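Local atomic coordinates of Phthiocerol/phenolphthiocerol synthesis polyketide synthase type I PpsC (Mycobacterium tuberculosis, PDB entry 5NJI), a protein that contributes to phthiocerol lipid synthesis as a modular polyketide synthase, its dehydratase domain probably removing water from beta-hydroxyacyl intermediates. Residues Y73-A86 and T114-I127. The protein carries 1 engineered substitution. Numbering follows the deposited sequence.
Sequences YAEIALAAATDTFA and TTLTGDEQRCQVEI
F85, the first residue past the helix, drops its ring onto the turn that joins strands 114-118 and 122-127. F85 CG lies anti to the carbonyl carbon (chi1 -53°), which sends the ring toward the strands. One face rests on E120: E120 CA is 3.8 Å from the F85 ring centroid, almost on the normal, as a CH-pi contact. The methyl CG2 of T84 covers the opposite face. The rim fits between G118 O and C123 SG, which both lie near the ring plane; the sulfur makes an edge-on sulfur-aromatic contact, with SG 4.1 Å from F85 CE2. D119 OD1 accepts from Q121 N, an Asx turn, and from R122 N, which completes an Asx motif. These two bonds lie within the turn against which the F85 ring packs.

Along the helix the bumps come from the strands. A77, A80 and A81 form a shallow face. L116 CD1 lies 3.7 Å from A81 N, against the bare backbone between A80 and A81, while CD2 reaches T84 and F85. V125 puts CG1 4.1 Å from A77 CB, and C123 SG meets the methyl of A81. At the other end, I127 CD1 fills the notch between Y73 and I76, 3.6 Å from I76 CG2. The edge of the Y73 ring leans on I127, and the Y73 side chain lies near the bound C12:1-CoA.

This packs helix 70-84 across one face of the antiparallel hairpin 114-127, consistent with one half of the double hot-dog fold of polyketide synthase dehydratases. The join is almost wholly apolar. A water accepts from A86 N and donates weakly to E120 OE2. The helix is probably held mainly by apolar packing, since T84 OG1 bonds back to A80 O, 2.8 Å away, and E120 forms a salt bridge with R146.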
loop_
_atom_site.group_PDB
_atom_site.type_symbol
_atom_site.label_atom_id
_atom_site.label_comp_id
_atom_site.label_asym_id
_atom_site.label_seq_id
_atom_site.Cartn_x
_atom_site.Cartn_y
_atom_site.Cartn_z
ATOM N N TYR A 73 -3.311 0.722 4.937
ATOM C CA TYR A 73 -2.827 0.403 6.274
ATOM C C TYR A 73 -1.388 0.875 6.454
ATOM O O TYR A 73 -0.999 1.325 7.537
ATOM C CB TYR A 73 -2.914 -1.097 6.521
ATOM C CG TYR A 73 -4.299 -1.696 6.450
ATOM C CD1 TYR A 73 -5.169 -1.619 7.521
ATOM C CD2 TYR A 73 -4.723 -2.350 5.315
ATOM C CE1 TYR A 73 -6.395 -2.200 7.457
ATOM C CE2 TYR A 73 -5.951 -2.923 5.236
ATOM C CZ TYR A 73 -6.784 -2.857 6.306
ATOM O OH TYR A 73 -8.013 -3.455 6.217
ATOM N N ALA A 74 -0.577 0.773 5.402
ATOM C CA ALA A 74 0.788 1.278 5.487
ATOM C C ALA A 74 0.804 2.771 5.760
ATOM O O ALA A 74 1.546 3.244 6.626
ATOM C CB ALA A 74 1.541 0.964 4.194
ATOM N N GLU A 75 -0.032 3.538 5.046
ATOM C CA GLU A 75 -0.111 4.970 5.306
ATOM C C GLU A 75 -0.612 5.257 6.724
ATOM O O GLU A 75 -0.115 6.163 7.404
ATOM C CB GLU A 75 -1.000 5.621 4.253
ATOM C CG GLU A 75 -1.434 7.042 4.598
ATOM C CD GLU A 75 -0.258 7.977 4.876
ATOM O OE1 GLU A 75 0.898 7.648 4.536
ATOM O OE2 GLU A 75 -0.487 9.058 5.445
ATOM N N ILE A 76 -1.615 4.516 7.185
ATOM C CA ILE A 76 -2.128 4.767 8.524
ATOM C C ILE A 76 -1.046 4.549 9.569
ATOM O O ILE A 76 -0.918 5.334 10.511
ATOM C CB ILE A 76 -3.360 3.887 8.790
ATOM C CG1 ILE A 76 -4.520 4.371 7.924
ATOM C CG2 ILE A 76 -3.742 3.900 10.250
ATOM C CD1 ILE A 76 -5.624 3.338 7.739
ATOM N N ALA A 77 -0.260 3.485 9.429
ATOM C CA ALA A 77 0.804 3.235 10.397
ATOM C C ALA A 77 1.848 4.351 10.383
ATOM O O ALA A 77 2.278 4.823 11.444
ATOM C CB ALA A 77 1.450 1.881 10.124
ATOM N N LEU A 78 2.280 4.783 9.193
ATOM C CA LEU A 78 3.262 5.868 9.111
ATOM C C LEU A 78 2.703 7.175 9.640
ATOM O O LEU A 78 3.401 7.916 10.342
ATOM C CB LEU A 78 3.742 6.045 7.667
ATOM C CG LEU A 78 4.529 4.853 7.154
ATOM C CD1 LEU A 78 4.703 5.053 5.676
ATOM C CD2 LEU A 78 5.888 4.735 7.829
ATOM N N ALA A 79 1.437 7.471 9.337
ATOM C CA ALA A 79 0.829 8.689 9.837
ATOM C C ALA A 79 0.672 8.651 11.350
ATOM O O ALA A 79 0.777 9.694 11.999
ATOM C CB ALA A 79 -0.535 8.912 9.185
ATOM N N ALA A 80 0.412 7.473 11.915
ATOM C CA ALA A 80 0.294 7.353 13.363
ATOM C C ALA A 80 1.611 7.693 14.048
ATOM O O ALA A 80 1.637 8.484 14.998
ATOM C CB ALA A 80 -0.171 5.945 13.749
ATOM N N ALA A 81 2.717 7.115 13.572
ATOM C CA ALA A 81 4.023 7.448 14.142
ATOM C C ALA A 81 4.317 8.933 14.009
ATOM O O ALA A 81 4.805 9.566 14.948
ATOM C CB ALA A 81 5.126 6.625 13.462
ATOM N N THR A 82 4.042 9.504 12.839
ATOM C CA THR A 82 4.309 10.915 12.602
ATOM C C THR A 82 3.467 11.817 13.498
ATOM O O THR A 82 3.945 12.866 13.955
ATOM C CB THR A 82 4.074 11.214 11.117
ATOM O OG1 THR A 82 5.006 10.458 10.347
ATOM C CG2 THR A 82 4.258 12.691 10.805
ATOM N N ASP A 83 2.231 11.418 13.799
ATOM C CA ASP A 83 1.404 12.221 14.684
ATOM C C ASP A 83 1.823 12.089 16.136
ATOM O O ASP A 83 1.492 12.962 16.944
ATOM C CB ASP A 83 -0.065 11.820 14.521
ATOM C CG ASP A 83 -1.010 12.726 15.280
ATOM O OD1 ASP A 83 -0.941 13.966 15.089
ATOM O OD2 ASP A 83 -1.833 12.194 16.062
ATOM N N THR A 84 2.557 11.038 16.480
ATOM C CA THR A 84 2.926 10.773 17.862
ATOM C C THR A 84 4.277 11.369 18.228
ATOM O O THR A 84 4.453 11.887 19.337
ATOM C CB THR A 84 2.952 9.267 18.114
ATOM O OG1 THR A 84 1.682 8.691 17.761
ATOM C CG2 THR A 84 3.243 8.954 19.573
ATOM N N PHE A 85 5.241 11.298 17.322
ATOM C CA PHE A 85 6.610 11.693 17.611
ATOM C C PHE A 85 7.008 12.862 16.728
ATOM O O PHE A 85 6.729 12.873 15.525
ATOM C CB PHE A 85 7.574 10.525 17.390
ATOM C CG PHE A 85 7.181 9.272 18.116
ATOM C CD1 PHE A 85 7.248 9.207 19.500
ATOM C CD2 PHE A 85 6.719 8.154 17.428
ATOM C CE1 PHE A 85 6.901 8.064 20.173
ATOM C CE2 PHE A 85 6.363 7.002 18.108
ATOM C CZ PHE A 85 6.446 6.959 19.482
ATOM N N ALA A 86 7.672 13.836 17.333
ATOM C CA ALA A 86 8.223 14.957 16.589
ATOM C C ALA A 86 9.569 14.545 16.019
ATOM O O ALA A 86 10.485 14.202 16.773
ATOM C CB ALA A 86 8.374 16.178 17.491
ATOM N N THR A 114 -7.286 3.017 15.528
ATOM C CA THR A 114 -5.854 2.746 15.457
ATOM C C THR A 114 -5.214 2.992 16.819
ATOM O O THR A 114 -5.601 3.918 17.540
ATOM C CB THR A 114 -5.203 3.643 14.395
ATOM O OG1 THR A 114 -5.842 3.412 13.138
ATOM C CG2 THR A 114 -3.714 3.384 14.243
ATOM N N THR A 115 -4.293 2.121 17.212
ATOM C CA THR A 115 -3.513 2.334 18.426
ATOM C C THR A 115 -2.028 2.285 18.122
ATOM O O THR A 115 -1.585 1.621 17.182
ATOM C CB THR A 115 -3.811 1.304 19.508
ATOM O OG1 THR A 115 -3.587 -0.022 19.012
ATOM C CG2 THR A 115 -5.245 1.440 20.033
ATOM N N LEU A 116 -1.263 3.003 18.931
ATOM C CA LEU A 116 0.189 2.983 18.817
ATOM C C LEU A 116 0.792 2.876 20.205
ATOM O O LEU A 116 0.429 3.636 21.106
ATOM C CB LEU A 116 0.724 4.229 18.111
ATOM C CG LEU A 116 2.245 4.308 17.877
ATOM C CD1 LEU A 116 2.538 5.165 16.683
ATOM C CD2 LEU A 116 2.973 4.900 19.094
ATOM N N THR A 117 1.734 1.963 20.353
ATOM C CA THR A 117 2.545 1.863 21.555
ATOM C C THR A 117 4.005 1.899 21.134
ATOM O O THR A 117 4.341 1.571 19.999
ATOM C CB THR A 117 2.264 0.576 22.325
ATOM O OG1 THR A 117 2.622 -0.563 21.527
ATOM C CG2 THR A 117 0.788 0.486 22.685
ATOM N N GLY A 118 4.880 2.317 22.049
ATOM C CA GLY A 118 6.309 2.286 21.799
ATOM C C GLY A 118 6.924 3.667 21.898
ATOM O O GLY A 118 6.413 4.544 22.605
ATOM N N ASP A 119 8.034 3.853 21.180
ATOM C CA ASP A 119 8.814 5.077 21.296
ATOM C C ASP A 119 9.331 5.466 19.917
ATOM O O ASP A 119 9.010 4.829 18.907
ATOM C CB ASP A 119 9.946 4.916 22.329
ATOM C CG ASP A 119 10.992 3.876 21.930
ATOM O OD1 ASP A 119 11.142 3.557 20.733
ATOM O OD2 ASP A 119 11.685 3.375 22.839
ATOM N N GLU A 120 10.091 6.530 19.932
ATOM C CA GLU A 120 10.503 7.155 18.701
ATOM C C GLU A 120 11.512 6.358 17.886
ATOM O O GLU A 120 11.872 6.793 16.852
ATOM C CB GLU A 120 10.913 8.658 18.801
ATOM C CG GLU A 120 12.357 8.964 19.207
ATOM C CD GLU A 120 12.690 10.491 19.113
ATOM O OE1 GLU A 120 13.710 10.942 18.521
ATOM O OE2 GLU A 120 11.900 11.293 19.668
ATOM N N GLN A 121 11.978 5.235 18.399
ATOM C CA GLN A 121 12.889 4.335 17.708
ATOM C C GLN A 121 12.152 3.174 17.072
ATOM O O GLN A 121 12.500 2.754 15.962
ATOM C CB GLN A 121 13.936 3.773 18.679
ATOM C CG GLN A 121 14.909 4.800 19.213
ATOM C CD GLN A 121 15.585 5.566 18.109
ATOM O OE1 GLN A 121 15.595 6.793 18.116
ATOM N NE2 GLN A 121 16.141 4.848 17.138
ATOM N N ARG A 122 11.160 2.636 17.777
ATOM C CA ARG A 122 10.387 1.497 17.303
ATOM C C ARG A 122 9.035 1.534 17.992
ATOM O O ARG A 122 8.975 1.669 19.218
ATOM C CB ARG A 122 11.099 0.177 17.606
ATOM C CG ARG A 122 10.370 -1.078 17.151
ATOM C CD ARG A 122 11.262 -2.295 17.314
ATOM N NE ARG A 122 10.615 -3.529 16.880
ATOM C CZ ARG A 122 9.883 -4.314 17.663
ATOM N NH1 ARG A 122 9.687 -4.004 18.939
ATOM N NH2 ARG A 122 9.341 -5.420 17.168
ATOM N N CYS A 123 7.963 1.405 17.216
ATOM C CA CYS A 123 6.618 1.453 17.771
ATOM C C CYS A 123 5.737 0.431 17.054
ATOM O O CYS A 123 6.066 -0.055 15.971
ATOM C CB CYS A 123 6.032 2.868 17.679
ATOM S SG CYS A 123 5.864 3.506 16.017
ATOM N N GLN A 124 4.638 0.060 17.710
ATOM C CA GLN A 124 3.744 -0.989 17.255
ATOM C C GLN A 124 2.383 -0.360 17.020
ATOM O O GLN A 124 1.854 0.329 17.898
ATOM C CB GLN A 124 3.621 -2.141 18.279
ATOM C CG GLN A 124 4.942 -2.735 18.726
ATOM C CD GLN A 124 5.541 -3.669 17.697
ATOM O OE1 GLN A 124 4.889 -4.037 16.718
ATOM N NE2 GLN A 124 6.791 -4.060 17.912
ATOM N N VAL A 125 1.823 -0.602 15.845
ATOM C CA VAL A 125 0.545 -0.032 15.448
ATOM C C VAL A 125 -0.434 -1.175 15.239
ATOM O O VAL A 125 -0.075 -2.216 14.686
ATOM C CB VAL A 125 0.704 0.815 14.170
ATOM C CG1 VAL A 125 -0.644 1.308 13.655
ATOM C CG2 VAL A 125 1.626 1.986 14.417
ATOM N N GLU A 126 -1.671 -0.991 15.692
ATOM C CA GLU A 126 -2.730 -1.969 15.461
ATOM C C GLU A 126 -3.939 -1.221 14.925
ATOM O O GLU A 126 -4.255 -0.124 15.396
ATOM C CB GLU A 126 -3.062 -2.768 16.735
ATOM C CG GLU A 126 -4.001 -3.947 16.523
ATOM C CD GLU A 126 -3.842 -5.022 17.589
ATOM O OE1 GLU A 126 -2.871 -4.952 18.380
ATOM O OE2 GLU A 126 -4.692 -5.940 17.630
ATOM N N ILE A 127 -4.582 -1.790 13.904
ATOM C CA ILE A 127 -5.684 -1.144 13.203
ATOM C C ILE A 127 -6.896 -2.054 13.285
ATOM O O ILE A 127 -6.846 -3.204 12.836
ATOM C CB ILE A 127 -5.320 -0.841 11.742
ATOM C CG1 ILE A 127 -4.163 0.148 11.714
ATOM C CG2 ILE A 127 -6.532 -0.290 10.981
ATOM C CD1 ILE A 127 -3.522 0.276 10.361
HETATM O O HOH W 1 9.067 13.018 19.779
#